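PDB 5H6I: protein B from Streptococcus agalactiae, which acts as a secreted CAMP factor, a pore-forming toxin that permeabilises membranes and also binds the Fc part of IgG. Local coordinates for residues 115-127 with 157-169. Numbering follows the deposited sequence.
Sequences HLANKVSQANIDM and ALEQKVLTYPDLK
In the N-terminal helical bundle, antiparallel helices 121-139 and 145-163 pack so that the turn entering the first meets the chain leaving the second, and Lys119 reaches across to the carbonyls of that exit. Its chain bends at chi2 (-62°) and then runs extended, carrying Lys119 NZ 2.7 Å from Leu163 O and 2.6 Å from Tyr165 O. A long, flexible cation suits this place, because its ammonium can bond to more than one carbonyl oxygen at once. The first oxygen is approached from above its carbonyl plane, the second at a small tilt, and Asp167 OD1 adds a weak salt bridge to Lys119 NZ at 3.3 Å. Around Lys119 and Asp167 the backbones form a single beta bridge, flanked by two bonds: Leu168 N donates to Asn118 O (2.8 Å), nearly straight at 163°, and Val120 N to Pro166 O (3.2 Å). Pro166, which has no N-H to offer, serves here as acceptor. Tyr165 lies against the start of helix 121-139, with CD2 3.6 Å from Ala123 CB, a methyl small enough to admit the ring. Tyr165 OH donates to the anti lone pair of Asp126 OD2 (2.9 Å), which sits at the ring edge with the carboxylate plane perpendicular to the ring. Leu116, from the turn, sets CD1 3.8 Å from Val162 CG2, while between the helices Leu158 packs on Met127, whose side chain also touches Ser112 of helix 93-115. Apolar packing thus joins the helices, while the lysine's charge, probably balanced in part by Asp167, probably helps, with the two backbone bonds, to hold the chain leaving helix 145-163 in its course.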
loop_
_atom_site.group_PDB
_atom_site.type_symbol
_atom_site.label_atom_id
_atom_site.label_comp_id
_atom_site.label_asym_id
_atom_site.label_seq_id
_atom_site.Cartn_x
_atom_site.Cartn_y
_atom_site.Cartn_z
ATOM N N HIS A 115 -6.095 -9.146 0.143
ATOM C CA HIS A 115 -6.871 -10.105 -0.634
ATOM C C HIS A 115 -6.352 -10.384 -2.038
ATOM O O HIS A 115 -6.851 -11.319 -2.672
ATOM C CB HIS A 115 -8.332 -9.642 -0.746
ATOM C CG HIS A 115 -9.022 -9.492 0.574
ATOM N ND1 HIS A 115 -8.855 -8.386 1.379
ATOM C CD2 HIS A 115 -9.880 -10.308 1.229
ATOM C CE1 HIS A 115 -9.581 -8.527 2.473
ATOM N NE2 HIS A 115 -10.213 -9.685 2.407
ATOM N N LEU A 116 -5.384 -9.623 -2.548
ATOM C CA LEU A 116 -4.972 -9.756 -3.942
ATOM C C LEU A 116 -3.513 -10.165 -4.106
ATOM O O LEU A 116 -2.996 -10.123 -5.230
ATOM C CB LEU A 116 -5.233 -8.448 -4.696
ATOM C CG LEU A 116 -6.676 -7.941 -4.701
ATOM C CD1 LEU A 116 -6.814 -6.726 -5.608
ATOM C CD2 LEU A 116 -7.642 -9.041 -5.123
ATOM N N ALA A 117 -2.837 -10.571 -3.028
ATOM C CA ALA A 117 -1.416 -10.892 -3.130
ATOM C C ALA A 117 -1.171 -12.160 -3.940
ATOM O O ALA A 117 -0.115 -12.292 -4.570
ATOM C CB ALA A 117 -0.808 -11.027 -1.735
ATOM N N ASN A 118 -2.118 -13.094 -3.941
ATOM C CA ASN A 118 -1.969 -14.348 -4.669
ATOM C C ASN A 118 -2.532 -14.290 -6.082
ATOM O O ASN A 118 -2.482 -15.299 -6.794
ATOM C CB ASN A 118 -2.644 -15.489 -3.901
ATOM C CG ASN A 118 -2.104 -15.647 -2.497
ATOM O OD1 ASN A 118 -0.966 -15.273 -2.211
ATOM N ND2 ASN A 118 -2.920 -16.202 -1.608
ATOM N N LYS A 119 -3.062 -13.147 -6.504
ATOM C CA LYS A 119 -3.692 -13.044 -7.809
ATOM C C LYS A 119 -2.647 -12.877 -8.908
ATOM O O LYS A 119 -1.480 -12.567 -8.656
ATOM C CB LYS A 119 -4.668 -11.867 -7.841
ATOM C CG LYS A 119 -5.894 -12.053 -6.969
ATOM C CD LYS A 119 -6.716 -13.244 -7.427
ATOM C CE LYS A 119 -7.942 -13.434 -6.551
ATOM N NZ LYS A 119 -8.727 -14.634 -6.953
ATOM N N VAL A 120 -3.089 -13.086 -10.147
ATOM C CA VAL A 120 -2.257 -12.812 -11.313
ATOM C C VAL A 120 -2.065 -11.305 -11.413
ATOM O O VAL A 120 -2.764 -10.534 -10.744
ATOM C CB VAL A 120 -2.878 -13.385 -12.601
ATOM C CG1 VAL A 120 -2.818 -14.905 -12.587
ATOM C CG2 VAL A 120 -4.310 -12.904 -12.760
ATOM N N SER A 121 -1.120 -10.876 -12.254
ATOM C CA SER A 121 -0.755 -9.463 -12.305
ATOM C C SER A 121 -1.927 -8.579 -12.714
ATOM O O SER A 121 -1.987 -7.411 -12.316
ATOM C CB SER A 121 0.417 -9.264 -13.266
ATOM O OG SER A 121 1.533 -10.045 -12.876
ATOM N N GLN A 122 -2.872 -9.117 -13.490
ATOM C CA GLN A 122 -3.942 -8.288 -14.038
ATOM C C GLN A 122 -4.868 -7.748 -12.955
ATOM O O GLN A 122 -5.460 -6.677 -13.132
ATOM C CB GLN A 122 -4.745 -9.080 -15.068
ATOM C CG GLN A 122 -5.533 -8.207 -16.030
ATOM C CD GLN A 122 -4.646 -7.246 -16.796
ATOM O OE1 GLN A 122 -3.579 -7.624 -17.283
ATOM N NE2 GLN A 122 -5.080 -5.997 -16.904
ATOM N N ALA A 123 -5.010 -8.463 -11.836
ATOM C CA ALA A 123 -5.916 -8.014 -10.783
ATOM C C ALA A 123 -5.454 -6.691 -10.187
ATOM O O ALA A 123 -6.232 -5.735 -10.086
ATOM C CB ALA A 123 -6.033 -9.084 -9.698
ATOM N N ASN A 124 -4.183 -6.615 -9.787
ATOM C CA ASN A 124 -3.661 -5.370 -9.236
ATOM C C ASN A 124 -3.490 -4.307 -10.314
ATOM O O ASN A 124 -3.625 -3.111 -10.028
ATOM C CB ASN A 124 -2.333 -5.627 -8.527
ATOM C CG ASN A 124 -2.521 -6.125 -7.108
ATOM O OD1 ASN A 124 -3.280 -5.547 -6.331
ATOM N ND2 ASN A 124 -1.829 -7.205 -6.762
ATOM N N ILE A 125 -3.200 -4.718 -11.550
ATOM C CA ILE A 125 -3.067 -3.759 -12.642
ATOM C C ILE A 125 -4.406 -3.088 -12.925
ATOM O O ILE A 125 -4.494 -1.859 -13.032
ATOM C CB ILE A 125 -2.506 -4.451 -13.897
ATOM C CG1 ILE A 125 -0.997 -4.662 -13.766
ATOM C CG2 ILE A 125 -2.821 -3.638 -15.146
ATOM C CD1 ILE A 125 -0.367 -5.298 -14.987
ATOM N N ASP A 126 -5.470 -3.885 -13.046
ATOM C CA ASP A 126 -6.782 -3.323 -13.340
ATOM C C ASP A 126 -7.299 -2.483 -12.178
ATOM O O ASP A 126 -7.922 -1.437 -12.390
ATOM C CB ASP A 126 -7.770 -4.441 -13.675
ATOM C CG ASP A 126 -7.471 -5.101 -15.005
ATOM O OD1 ASP A 126 -6.654 -4.552 -15.775
ATOM O OD2 ASP A 126 -8.052 -6.172 -15.282
ATOM N N MET A 127 -7.043 -2.920 -10.944
ATOM C CA MET A 127 -7.546 -2.192 -9.785
ATOM C C MET A 127 -6.757 -0.912 -9.537
ATOM O O MET A 127 -7.338 0.115 -9.169
ATOM C CB MET A 127 -7.518 -3.090 -8.549
ATOM C CG MET A 127 -8.723 -2.916 -7.647
ATOM S SD MET A 127 -8.403 -1.752 -6.316
ATOM C CE MET A 127 -7.301 -2.732 -5.305
ATOM N N ALA A 157 -17.044 -1.844 -7.303
ATOM C CA ALA A 157 -17.375 -2.926 -8.221
ATOM C C ALA A 157 -16.121 -3.573 -8.794
ATOM O O ALA A 157 -16.106 -4.784 -9.040
ATOM C CB ALA A 157 -18.267 -2.410 -9.350
ATOM N N LEU A 158 -15.064 -2.785 -9.008
ATOM C CA LEU A 158 -13.806 -3.344 -9.491
ATOM C C LEU A 158 -13.153 -4.235 -8.444
ATOM O O LEU A 158 -12.469 -5.202 -8.797
ATOM C CB LEU A 158 -12.860 -2.214 -9.897
ATOM C CG LEU A 158 -11.717 -2.545 -10.855
ATOM C CD1 LEU A 158 -12.248 -3.135 -12.150
ATOM C CD2 LEU A 158 -10.899 -1.296 -11.130
ATOM N N GLU A 159 -13.352 -3.928 -7.159
ATOM C CA GLU A 159 -12.764 -4.740 -6.098
ATOM C C GLU A 159 -13.328 -6.156 -6.115
ATOM O O GLU A 159 -12.578 -7.137 -6.057
ATOM C CB GLU A 159 -13.009 -4.084 -4.740
ATOM C CG GLU A 159 -12.206 -2.820 -4.492
ATOM C CD GLU A 159 -12.779 -1.987 -3.361
ATOM O OE1 GLU A 159 -13.939 -2.235 -2.971
ATOM O OE2 GLU A 159 -12.075 -1.085 -2.865
ATOM N N GLN A 160 -14.655 -6.280 -6.190
ATOM C CA GLN A 160 -15.269 -7.604 -6.198
ATOM C C GLN A 160 -15.003 -8.341 -7.503
ATOM O O GLN A 160 -15.016 -9.576 -7.530
ATOM C CB GLN A 160 -16.774 -7.486 -5.950
ATOM C CG GLN A 160 -17.137 -6.917 -4.587
ATOM C CD GLN A 160 -17.081 -7.956 -3.485
ATOM O OE1 GLN A 160 -17.617 -9.056 -3.624
ATOM N NE2 GLN A 160 -16.430 -7.612 -2.379
ATOM N N LYS A 161 -14.756 -7.606 -8.590
ATOM C CA LYS A 161 -14.524 -8.250 -9.878
ATOM C C LYS A 161 -13.144 -8.896 -9.937
ATOM O O LYS A 161 -12.998 -10.013 -10.448
ATOM C CB LYS A 161 -14.693 -7.235 -11.009
ATOM C CG LYS A 161 -14.311 -7.763 -12.382
ATOM C CD LYS A 161 -14.275 -6.644 -13.411
ATOM C CE LYS A 161 -13.716 -7.131 -14.738
ATOM N NZ LYS A 161 -13.436 -6.004 -15.670
ATOM N N VAL A 162 -12.119 -8.216 -9.416
ATOM C CA VAL A 162 -10.772 -8.773 -9.452
ATOM C C VAL A 162 -10.611 -9.930 -8.475
ATOM O O VAL A 162 -9.629 -10.676 -8.563
ATOM C CB VAL A 162 -9.717 -7.684 -9.176
ATOM C CG1 VAL A 162 -9.828 -6.564 -10.198
ATOM C CG2 VAL A 162 -9.858 -7.146 -7.760
ATOM N N LEU A 163 -11.550 -10.100 -7.540
ATOM C CA LEU A 163 -11.504 -11.256 -6.653
ATOM C C LEU A 163 -11.710 -12.554 -7.420
ATOM O O LEU A 163 -11.184 -13.601 -7.025
ATOM C CB LEU A 163 -12.558 -11.123 -5.553
ATOM C CG LEU A 163 -12.199 -10.259 -4.344
ATOM C CD1 LEU A 163 -13.376 -10.177 -3.386
ATOM C CD2 LEU A 163 -10.967 -10.802 -3.639
ATOM N N THR A 164 -12.469 -12.509 -8.514
ATOM C CA THR A 164 -12.718 -13.685 -9.337
ATOM C C THR A 164 -11.595 -13.965 -10.327
ATOM O O THR A 164 -11.715 -14.902 -11.125
ATOM C CB THR A 164 -14.041 -13.529 -10.092
ATOM O OG1 THR A 164 -13.890 -12.556 -11.134
ATOM C CG2 THR A 164 -15.145 -13.081 -9.144
ATOM N N TYR A 165 -10.518 -13.183 -10.301
ATOM C CA TYR A 165 -9.384 -13.431 -11.174
ATOM C C TYR A 165 -8.638 -14.682 -10.712
ATOM O O TYR A 165 -8.705 -15.058 -9.539
ATOM C CB TYR A 165 -8.445 -12.224 -11.184
ATOM C CG TYR A 165 -8.918 -11.059 -12.034
ATOM C CD1 TYR A 165 -10.266 -10.866 -12.307
ATOM C CD2 TYR A 165 -8.009 -10.150 -12.561
ATOM C CE1 TYR A 165 -10.695 -9.801 -13.078
ATOM C CE2 TYR A 165 -8.430 -9.081 -13.332
ATOM C CZ TYR A 165 -9.773 -8.913 -13.588
ATOM O OH TYR A 165 -10.197 -7.852 -14.356
ATOM N N PRO A 166 -7.924 -15.351 -11.617
ATOM C CA PRO A 166 -7.230 -16.584 -11.232
ATOM C C PRO A 166 -6.048 -16.309 -10.316
ATOM O O PRO A 166 -5.388 -15.272 -10.403
ATOM C CB PRO A 166 -6.760 -17.168 -12.573
ATOM C CG PRO A 166 -7.474 -16.387 -13.634
ATOM C CD PRO A 166 -7.751 -15.047 -13.046
ATOM N N ASP A 167 -5.791 -17.262 -9.424
ATOM C CA ASP A 167 -4.618 -17.206 -8.568
ATOM C C ASP A 167 -3.379 -17.656 -9.337
ATOM O O ASP A 167 -3.465 -18.311 -10.380
ATOM C CB ASP A 167 -4.805 -18.084 -7.329
ATOM C CG ASP A 167 -5.846 -17.536 -6.373
ATOM O OD1 ASP A 167 -6.000 -16.299 -6.306
ATOM O OD2 ASP A 167 -6.508 -18.342 -5.686
ATOM N N LEU A 168 -2.216 -17.293 -8.807
ATOM C CA LEU A 168 -0.955 -17.717 -9.398
ATOM C C LEU A 168 -0.682 -19.177 -9.066
ATOM O O LEU A 168 -0.865 -19.616 -7.927
ATOM C CB LEU A 168 0.196 -16.846 -8.896
ATOM C CG LEU A 168 0.314 -15.428 -9.458
ATOM C CD1 LEU A 168 1.179 -14.567 -8.550
ATOM C CD2 LEU A 168 0.877 -15.456 -10.869
ATOM N N LYS A 169 -0.249 -19.931 -10.072
ATOM C CA LYS A 169 0.171 -21.300 -9.835
ATOM C C LYS A 169 1.506 -21.307 -9.092
ATOM O O LYS A 169 2.272 -20.342 -9.169
ATOM C CB LYS A 169 0.304 -22.058 -11.153
ATOM C CG LYS A 169 -1.019 -22.525 -11.742
ATOM C CD LYS A 169 -0.810 -23.210 -13.083
ATOM C CE LYS A 169 -0.527 -22.202 -14.183
ATOM N NZ LYS A 169 -1.732 -21.394 -14.511
#